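Local structure of mediator of RNA polymerase II transcription subunit 6 (Schizosaccharomyces pombe, 4H61) at residues Gly21-Ser33 / Phe73-Ile86. The protein forms part of the Mediator complex, a coactivator that carries signals from gene-specific regulators to the RNA polymerase II transcription machinery. Residues are numbered along the deposited sequence; the frame is centred on the assembly and turned at random.
Sequences GGLRTENVLEYFS and FVIIHERPPFLWVI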
ATOM      1  N   GLY A  21      -7.462  18.614   6.630  1.00153.73           N
ATOM      2  CA  GLY A  21      -8.915  18.616   6.570  1.00154.47           C
ATOM      3  C   GLY A  21      -9.544  17.237   6.660  1.00153.52           C
ATOM      4  O   GLY A  21     -10.607  16.990   6.083  1.00150.72           O
ATOM      5  N   GLY A  22      -8.883  16.336   7.385  1.00151.98           N
ATOM      6  CA  GLY A  22      -9.398  14.995   7.603  1.00149.31           C
ATOM      7  C   GLY A  22      -8.901  13.984   6.588  1.00146.41           C
ATOM      8  O   GLY A  22      -8.445  14.345   5.501  1.00147.17           O
ATOM      9  N   LEU A  23      -8.994  12.707   6.936  1.00144.19           N
ATOM     10  CA  LEU A  23      -8.493  11.660   6.054  1.00139.63           C
ATOM     11  C   LEU A  23      -9.415  11.420   4.873  1.00141.34           C
ATOM     12  O   LEU A  23     -10.637  11.378   5.015  1.00143.29           O
ATOM     13  CB  LEU A  23      -8.271  10.349   6.813  1.00134.70           C
ATOM     14  CG  LEU A  23      -7.131  10.317   7.831  1.00131.06           C
ATOM     15  CD1 LEU A  23      -6.884   8.890   8.313  1.00123.55           C
ATOM     16  CD2 LEU A  23      -5.865  10.928   7.238  1.00130.70           C
ATOM     17  N   ARG A  24      -8.807  11.264   3.704  1.00142.25           N
ATOM     18  CA  ARG A  24      -9.526  10.902   2.495  1.00144.21           C
ATOM     19  C   ARG A  24      -8.665   9.920   1.710  1.00139.31           C
ATOM     20  O   ARG A  24      -7.441   9.909   1.861  1.00135.14           O
ATOM     21  CB  ARG A  24      -9.824  12.149   1.656  1.00149.77           C
ATOM     22  CG  ARG A  24     -10.883  13.072   2.257  1.00155.47           C
ATOM     23  CD  ARG A  24     -10.905  14.453   1.598  1.00161.66           C
ATOM     24  NE  ARG A  24      -9.780  15.293   2.008  1.00164.81           N
ATOM     25  CZ  ARG A  24      -8.754  15.615   1.223  1.00164.58           C
ATOM     26  NH1 ARG A  24      -8.707  15.173  -0.029  1.00164.11           N
ATOM     27  NH2 ARG A  24      -7.776  16.386   1.688  1.00162.25           N
ATOM     28  N   THR A  25      -9.306   9.094   0.885  1.00140.43           N
ATOM     29  CA  THR A  25      -8.602   8.174  -0.009  1.00136.61           C
ATOM     30  C   THR A  25      -7.524   8.920  -0.789  1.00137.81           C
ATOM     31  O   THR A  25      -6.437   8.396  -1.034  1.00137.77           O
ATOM     32  CB  THR A  25      -9.580   7.509  -0.998  1.00135.79           C
ATOM     33  OG1 THR A  25     -10.546   6.743  -0.271  1.00137.19           O
ATOM     34  CG2 THR A  25      -8.845   6.593  -1.965  1.00133.93           C
ATOM     35  N   GLU A  26      -7.842  10.162  -1.147  1.00141.15           N
ATOM     36  CA  GLU A  26      -6.933  11.055  -1.855  1.00140.36           C
ATOM     37  C   GLU A  26      -5.593  11.235  -1.152  1.00130.51           C
ATOM     38  O   GLU A  26      -4.573  11.410  -1.817  1.00127.76           O
ATOM     39  CB  GLU A  26      -7.585  12.433  -2.049  1.00153.55           C
ATOM     40  CG  GLU A  26      -8.666  12.495  -3.127  1.00167.73           C
ATOM     41  CD  GLU A  26     -10.004  11.922  -2.679  1.00176.78           C
ATOM     42  OE1 GLU A  26     -10.125  11.518  -1.502  1.00177.20           O
ATOM     43  OE2 GLU A  26     -10.940  11.878  -3.509  1.00181.78           O
ATOM     44  N   ASN A  27      -5.595  11.204   0.181  1.00126.10           N
ATOM     45  CA  ASN A  27      -4.383  11.515   0.944  1.00124.18           C
ATOM     46  C   ASN A  27      -3.951  10.503   2.020  1.00125.30           C
ATOM     47  O   ASN A  27      -2.903  10.679   2.650  1.00130.34           O
ATOM     48  CB  ASN A  27      -4.460  12.925   1.547  1.00122.00           C
ATOM     49  CG  ASN A  27      -5.608  13.083   2.530  1.00134.29           C
ATOM     50  OD1 ASN A  27      -6.157  12.101   3.026  1.00138.86           O
ATOM     51  ND2 ASN A  27      -5.977  14.330   2.814  1.00138.62           N
ATOM     52  N   VAL A  28      -4.741   9.454   2.225  1.00117.58           N
ATOM     53  CA  VAL A  28      -4.431   8.469   3.263  1.00118.94           C
ATOM     54  C   VAL A  28      -3.017   7.864   3.145  1.00120.84           C
ATOM     55  O   VAL A  28      -2.333   7.656   4.145  1.00124.82           O
ATOM     56  CB  VAL A  28      -5.491   7.350   3.313  1.00117.29           C
ATOM     57  CG1 VAL A  28      -5.580   6.647   1.981  1.00116.70           C
ATOM     58  CG2 VAL A  28      -5.173   6.357   4.413  1.00115.00           C
ATOM     59  N   LEU A  29      -2.573   7.609   1.922  1.00119.16           N
ATOM     60  CA  LEU A  29      -1.255   7.033   1.684  1.00107.55           C
ATOM     61  C   LEU A  29      -0.166   8.009   2.093  1.00108.41           C
ATOM     62  O   LEU A  29       0.921   7.600   2.494  1.00114.02           O
ATOM     63  CB  LEU A  29      -1.097   6.672   0.205  1.00106.84           C
ATOM     64  CG  LEU A  29      -0.755   5.229  -0.155  1.00111.68           C
ATOM     65  CD1 LEU A  29      -1.236   4.281   0.928  1.00118.18           C
ATOM     66  CD2 LEU A  29      -1.346   4.848  -1.521  1.00102.80           C
ATOM     67  N   GLU A  30      -0.447   9.301   1.988  1.00110.72           N
ATOM     68  CA  GLU A  30       0.532  10.301   2.390  1.00113.22           C
ATOM     69  C   GLU A  30       0.655  10.285   3.905  1.00115.74           C
ATOM     70  O   GLU A  30       1.753  10.409   4.454  1.00120.53           O
ATOM     71  CB  GLU A  30       0.119  11.688   1.907  1.00121.80           C
ATOM     72  CG  GLU A  30       1.182  12.751   2.125  1.00131.69           C
ATOM     73  CD  GLU A  30       0.946  13.980   1.276  1.00148.15           C
ATOM     74  OE1 GLU A  30       0.378  13.831   0.169  1.00156.98           O
ATOM     75  OE2 GLU A  30       1.319  15.093   1.715  1.00152.64           O
ATOM     76  N   TYR A  31      -0.488  10.130   4.567  1.00113.50           N
ATOM     77  CA  TYR A  31      -0.552   9.971   6.012  1.00115.63           C
ATOM     78  C   TYR A  31       0.326   8.801   6.421  1.00114.52           C
ATOM     79  O   TYR A  31       1.182   8.915   7.309  1.00116.62           O
ATOM     80  CB  TYR A  31      -1.998   9.689   6.419  1.00115.98           C
ATOM     81  CG  TYR A  31      -2.265   9.627   7.908  1.00115.78           C
ATOM     82  CD1 TYR A  31      -1.769  10.596   8.771  1.00112.75           C
ATOM     83  CD2 TYR A  31      -3.055   8.613   8.443  1.00119.54           C
ATOM     84  CE1 TYR A  31      -2.037  10.545  10.136  1.00118.20           C
ATOM     85  CE2 TYR A  31      -3.331   8.555   9.801  1.00121.66           C
ATOM     86  CZ  TYR A  31      -2.820   9.522  10.644  1.00121.54           C
ATOM     87  OH  TYR A  31      -3.096   9.454  11.995  1.00121.92           O
ATOM     88  N   PHE A  32       0.106   7.678   5.750  1.00106.74           N
ATOM     89  CA  PHE A  32       0.839   6.455   6.014  1.00103.65           C
ATOM     90  C   PHE A  32       2.338   6.695   5.888  1.00103.79           C
ATOM     91  O   PHE A  32       3.125   6.104   6.619  1.00104.60           O
ATOM     92  CB  PHE A  32       0.379   5.358   5.044  1.00104.87           C
ATOM     93  CG  PHE A  32       0.998   4.017   5.305  1.00100.27           C
ATOM     94  CD1 PHE A  32       0.463   3.169   6.264  1.00 92.29           C
ATOM     95  CD2 PHE A  32       2.116   3.603   4.585  1.00 98.84           C
ATOM     96  CE1 PHE A  32       1.035   1.935   6.507  1.00 98.54           C
ATOM     97  CE2 PHE A  32       2.703   2.368   4.818  1.00 95.63           C
ATOM     98  CZ  PHE A  32       2.169   1.530   5.784  1.00 98.28           C
ATOM     99  N   SER A  33       2.724   7.590   4.979  1.00108.96           N
ATOM    100  CA  SER A  33       4.140   7.896   4.732  1.00111.45           C
ATOM    101  C   SER A  33       4.880   8.535   5.905  1.00110.97           C
ATOM    102  O   SER A  33       6.103   8.442   5.990  1.00116.85           O
ATOM    103  CB  SER A  33       4.284   8.788   3.506  1.00112.50           C
ATOM    104  OG  SER A  33       3.828   8.098   2.360  1.00131.18           O
ATOM    105  N   PHE A  73       3.295   0.133  -1.717  1.00100.19           N
ATOM    106  CA  PHE A  73       2.150   0.273  -0.828  1.00102.56           C
ATOM    107  C   PHE A  73       0.925   0.658  -1.641  1.00106.10           C
ATOM    108  O   PHE A  73       0.955   1.616  -2.414  1.00107.90           O
ATOM    109  CB  PHE A  73       2.424   1.331   0.239  1.00105.15           C
ATOM    110  CG  PHE A  73       3.539   0.962   1.173  1.00105.98           C
ATOM    111  CD1 PHE A  73       3.298   0.148   2.273  1.00102.53           C
ATOM    112  CD2 PHE A  73       4.832   1.410   0.941  1.00103.38           C
ATOM    113  CE1 PHE A  73       4.323  -0.204   3.132  1.00 99.16           C
ATOM    114  CE2 PHE A  73       5.871   1.063   1.800  1.00102.83           C
ATOM    115  CZ  PHE A  73       5.616   0.256   2.896  1.00100.55           C
ATOM    116  N   VAL A  74      -0.153  -0.098  -1.481  1.00102.04           N
ATOM    117  CA  VAL A  74      -1.376   0.199  -2.205  1.00103.09           C
ATOM    118  C   VAL A  74      -2.573   0.133  -1.277  1.00108.04           C
ATOM    119  O   VAL A  74      -2.544  -0.546  -0.244  1.00110.98           O
ATOM    120  CB  VAL A  74      -1.596  -0.766  -3.400  1.00 95.21           C
ATOM    121  CG1 VAL A  74      -0.393  -0.750  -4.330  1.00 83.44           C
ATOM    122  CG2 VAL A  74      -1.870  -2.181  -2.905  1.00 95.60           C
ATOM    123  N   ILE A  75      -3.622   0.857  -1.647  1.00108.89           N
ATOM    124  CA  ILE A  75      -4.884   0.803  -0.932  1.00108.75           C
ATOM    125  C   ILE A  75      -5.713  -0.326  -1.517  1.00113.85           C
ATOM    126  O   ILE A  75      -5.910  -0.397  -2.734  1.00119.51           O
ATOM    127  CB  ILE A  75      -5.632   2.129  -1.079  1.00105.00           C
ATOM    128  CG1 ILE A  75      -4.763   3.273  -0.544  1.00105.07           C
ATOM    129  CG2 ILE A  75      -6.982   2.061  -0.373  1.00102.15           C
ATOM    130  CD1 ILE A  75      -5.254   4.643  -0.918  1.00108.97           C
ATOM    131  N   ILE A  76      -6.183  -1.226  -0.658  1.00110.46           N
ATOM    132  CA  ILE A  76      -6.944  -2.381  -1.132  1.00110.50           C
ATOM    133  C   ILE A  76      -8.347  -2.442  -0.537  1.00118.13           C
ATOM    134  O   ILE A  76      -9.103  -3.365  -0.827  1.00122.58           O
ATOM    135  CB  ILE A  76      -6.223  -3.703  -0.833  1.00 97.94           C
ATOM    136  CG1 ILE A  76      -6.206  -3.964   0.683  1.00 99.88           C
ATOM    137  CG2 ILE A  76      -4.823  -3.681  -1.422  1.00 89.94           C
ATOM    138  CD1 ILE A  76      -5.421  -5.189   1.084  1.00 99.19           C
ATOM    139  N   HIS A  77      -8.683  -1.468   0.303  1.00116.45           N
ATOM    140  CA  HIS A  77     -10.035  -1.362   0.825  1.00120.28           C
ATOM    141  C   HIS A  77     -10.363   0.058   1.274  1.00128.45           C
ATOM    142  O   HIS A  77      -9.553   0.712   1.926  1.00133.77           O
ATOM    143  CB  HIS A  77     -10.268  -2.343   1.969  1.00127.32           C
ATOM    144  CG  HIS A  77     -11.711  -2.486   2.341  1.00142.24           C
ATOM    145  ND1 HIS A  77     -12.576  -3.318   1.661  1.00145.54           N
ATOM    146  CD2 HIS A  77     -12.451  -1.876   3.299  1.00143.86           C
ATOM    147  CE1 HIS A  77     -13.780  -3.228   2.197  1.00150.29           C
ATOM    148  NE2 HIS A  77     -13.731  -2.361   3.193  1.00147.20           N
ATOM    149  N   GLU A  78     -11.558   0.529   0.926  1.00136.95           N
ATOM    150  CA  GLU A  78     -11.962   1.897   1.228  1.00141.79           C
ATOM    151  C   GLU A  78     -13.319   1.946   1.903  1.00146.51           C
ATOM    152  O   GLU A  78     -14.316   1.503   1.337  1.00153.56           O
ATOM    153  CB  GLU A  78     -12.008   2.737  -0.048  1.00147.37           C
ATOM    154  CG  GLU A  78     -10.714   2.723  -0.835  1.00156.24           C
ATOM    155  CD  GLU A  78     -10.837   3.434  -2.164  1.00165.55           C
ATOM    156  OE1 GLU A  78     -11.831   4.175  -2.349  1.00165.15           O
ATOM    157  OE2 GLU A  78      -9.941   3.244  -3.020  1.00168.30           O
ATOM    158  N   ARG A  79     -13.351   2.483   3.117  1.00144.32           N
ATOM    159  CA  ARG A  79     -14.613   2.765   3.794  1.00145.15           C
ATOM    160  C   ARG A  79     -14.577   4.134   4.455  1.00140.23           C
ATOM    161  O   ARG A  79     -14.597   4.231   5.685  1.00133.68           O
ATOM    162  CB  ARG A  79     -14.928   1.693   4.836  1.00151.90           C
ATOM    163  CG  ARG A  79     -15.237   0.330   4.243  1.00164.48           C
ATOM    164  CD  ARG A  79     -16.567   0.319   3.480  1.00177.51           C
ATOM    165  NE  ARG A  79     -17.090  -1.039   3.311  1.00182.56           N
ATOM    166  CZ  ARG A  79     -17.015  -1.747   2.186  1.00181.40           C
ATOM    167  NH1 ARG A  79     -16.447  -1.227   1.105  1.00179.06           N
ATOM    168  NH2 ARG A  79     -17.515  -2.977   2.142  1.00181.62           N
ATOM    169  N   PRO A  80     -14.524   5.201   3.637  1.00143.08           N
ATOM    170  CA  PRO A  80     -14.512   6.560   4.184  1.00143.84           C
ATOM    171  C   PRO A  80     -15.742   6.785   5.050  1.00148.00           C
ATOM    172  O   PRO A  80     -16.804   6.250   4.733  1.00146.53           O
ATOM    173  CB  PRO A  80     -14.592   7.442   2.932  1.00142.73           C
ATOM    174  CG  PRO A  80     -14.070   6.599   1.836  1.00140.35           C
ATOM    175  CD  PRO A  80     -14.512   5.206   2.164  1.00140.29           C
ATOM    176  N   PRO A  81     -15.601   7.570   6.125  1.00149.97           N
ATOM    177  CA  PRO A  81     -14.335   8.215   6.489  1.00150.03           C
ATOM    178  C   PRO A  81     -13.637   7.553   7.679  1.00147.00           C
ATOM    179  O   PRO A  81     -12.786   8.184   8.307  1.00136.84           O
ATOM    180  CB  PRO A  81     -14.790   9.620   6.876  1.00150.25           C
ATOM    181  CG  PRO A  81     -16.140   9.385   7.512  1.00149.62           C
ATOM    182  CD  PRO A  81     -16.734   8.144   6.871  1.00147.39           C
ATOM    183  N   PHE A  82     -13.985   6.304   7.979  1.00153.41           N
ATOM    184  CA  PHE A  82     -13.432   5.629   9.153  1.00153.28           C
ATOM    185  C   PHE A  82     -12.224   4.728   8.869  1.00135.29           C
ATOM    186  O   PHE A  82     -11.229   4.793   9.591  1.00137.19           O
ATOM    187  CB  PHE A  82     -14.517   4.858   9.913  1.00168.26           C
ATOM    188  CG  PHE A  82     -15.388   5.730  10.777  1.00188.64           C
ATOM    189  CD1 PHE A  82     -15.144   7.093  10.881  1.00193.69           C
ATOM    190  CD2 PHE A  82     -16.446   5.188  11.493  1.00195.71           C
ATOM    191  CE1 PHE A  82     -15.944   7.900  11.676  1.00195.71           C
ATOM    192  CE2 PHE A  82     -17.249   5.990  12.292  1.00197.78           C
ATOM    193  CZ  PHE A  82     -16.995   7.348  12.383  1.00198.03           C
ATOM    194  N   LEU A  83     -12.294   3.887   7.842  1.00118.99           N
ATOM    195  CA  LEU A  83     -11.148   3.034   7.575  1.00130.40           C
ATOM    196  C   LEU A  83     -10.664   2.952   6.135  1.00135.78           C
ATOM    197  O   LEU A  83     -11.420   3.145   5.184  1.00137.68           O
ATOM    198  CB  LEU A  83     -11.301   1.630   8.191  1.00138.84           C
ATOM    199  CG  LEU A  83     -12.232   0.518   7.703  1.00148.39           C
ATOM    200  CD1 LEU A  83     -11.978   0.090   6.276  1.00153.81           C
ATOM    201  CD2 LEU A  83     -12.042  -0.679   8.607  1.00152.05           C
ATOM    202  N   TRP A  84      -9.373   2.661   6.011  1.00131.29           N
ATOM    203  CA  TRP A  84      -8.768   2.271   4.754  1.00123.88           C
ATOM    204  C   TRP A  84      -7.801   1.161   5.104  1.00126.08           C
ATOM    205  O   TRP A  84      -7.255   1.141   6.208  1.00127.79           O
ATOM    206  CB  TRP A  84      -8.014   3.435   4.127  1.00119.11           C
ATOM    207  CG  TRP A  84      -8.895   4.528   3.644  1.00129.35           C
ATOM    208  CD1 TRP A  84      -9.371   4.699   2.375  1.00133.30           C
ATOM    209  CD2 TRP A  84      -9.418   5.611   4.419  1.00133.44           C
ATOM    210  NE1 TRP A  84     -10.155   5.827   2.313  1.00137.20           N
ATOM    211  CE2 TRP A  84     -10.202   6.403   3.555  1.00137.64           C
ATOM    212  CE3 TRP A  84      -9.301   5.988   5.761  1.00129.00           C
ATOM    213  CZ2 TRP A  84     -10.863   7.549   3.989  1.00142.26           C
ATOM    214  CZ3 TRP A  84      -9.956   7.124   6.189  1.00132.26           C
ATOM    215  CH2 TRP A  84     -10.727   7.893   5.306  1.00140.69           C
ATOM    216  N   VAL A  85      -7.605   0.228   4.179  1.00122.19           N
ATOM    217  CA  VAL A  85      -6.671  -0.868   4.399  1.00116.79           C
ATOM    218  C   VAL A  85      -5.564  -0.834   3.361  1.00120.04           C
ATOM    219  O   VAL A  85      -5.827  -0.765   2.154  1.00125.27           O
ATOM    220  CB  VAL A  85      -7.373  -2.229   4.355  1.00114.62           C
ATOM    221  CG1 VAL A  85      -6.348  -3.359   4.478  1.00114.45           C
ATOM    222  CG2 VAL A  85      -8.413  -2.316   5.456  1.00107.34           C
ATOM    223  N   ILE A  86      -4.325  -0.891   3.843  1.00113.21           N
ATOM    224  CA  ILE A  86      -3.151  -0.730   2.996  1.00107.60           C
ATOM    225  C   ILE A  86      -2.337  -2.005   2.982  1.00107.19           C
ATOM    226  O   ILE A  86      -2.206  -2.665   4.010  1.00114.93           O
ATOM    227  CB  ILE A  86      -2.275   0.425   3.510  1.00105.18           C
ATOM    228  CG1 ILE A  86      -3.051   1.741   3.433  1.00107.09           C
ATOM    229  CG2 ILE A  86      -0.979   0.521   2.728  1.00100.50           C
ATOM    230  CD1 ILE A  86      -2.335   2.897   4.055  1.00105.74           C
TER
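Helix 28-33 and the loop leading into it lie across one face of the antiparallel hairpin of strands 70-79 and 83-91 in the Med6 fold, where W84 meets T25. The indole NE1 of W84 donates a hydrogen bond to T25 OG1, 2.8 Å long with an N-H...O angle of 150°, the oxygen sitting near the ring plane at its edge. Threonine suits the place by offering a hydroxyl and a methyl in one small side chain: with OG1 anti to its own carbonyl carbon (chi1 -62°), T25 turns the hydroxyl to the indole N-H and leaves CG2 for the carboxylate of E78, whose charged end can stay at the exposed margin.

Tryptophan adds a broad apolar surface to its N-H. L23 CB packs 3.7 Å from W84 CZ3, while V28 CG1 lies over one face of the indole and P80 N over the opposite one, both displaced toward the ring's margin. Replacing W84 with an alanine would probably leave T25 OG1 without this donor and open a gap between L23, V28 and P80.

Farther along, branched aliphatic residues fill the space between helix and sheet. V28 CG1 meets I75 CD1 at 3.5 Å; L29 CD1 lies 3.6 Å from I86 CD1 and also touches I75 CG1, a contact to which L29 CD2 adds. F32, with CG anti to its backbone nitrogen (chi1 -175°), is long enough to cross to both strands: its CB and CD1 side packs on I86 CD1, and CE2 comes over one face of the F73 ring, the two ring planes inclined at 53°.

The helix axis passes 9.7 Å from that of strand segment 73-79. Beyond the hairpin, strand 97-106 continues this floor, its Y103 meeting F32 edge-to-face and V105 touching L23 and I86, while helix 61-66 borders L29 through L61.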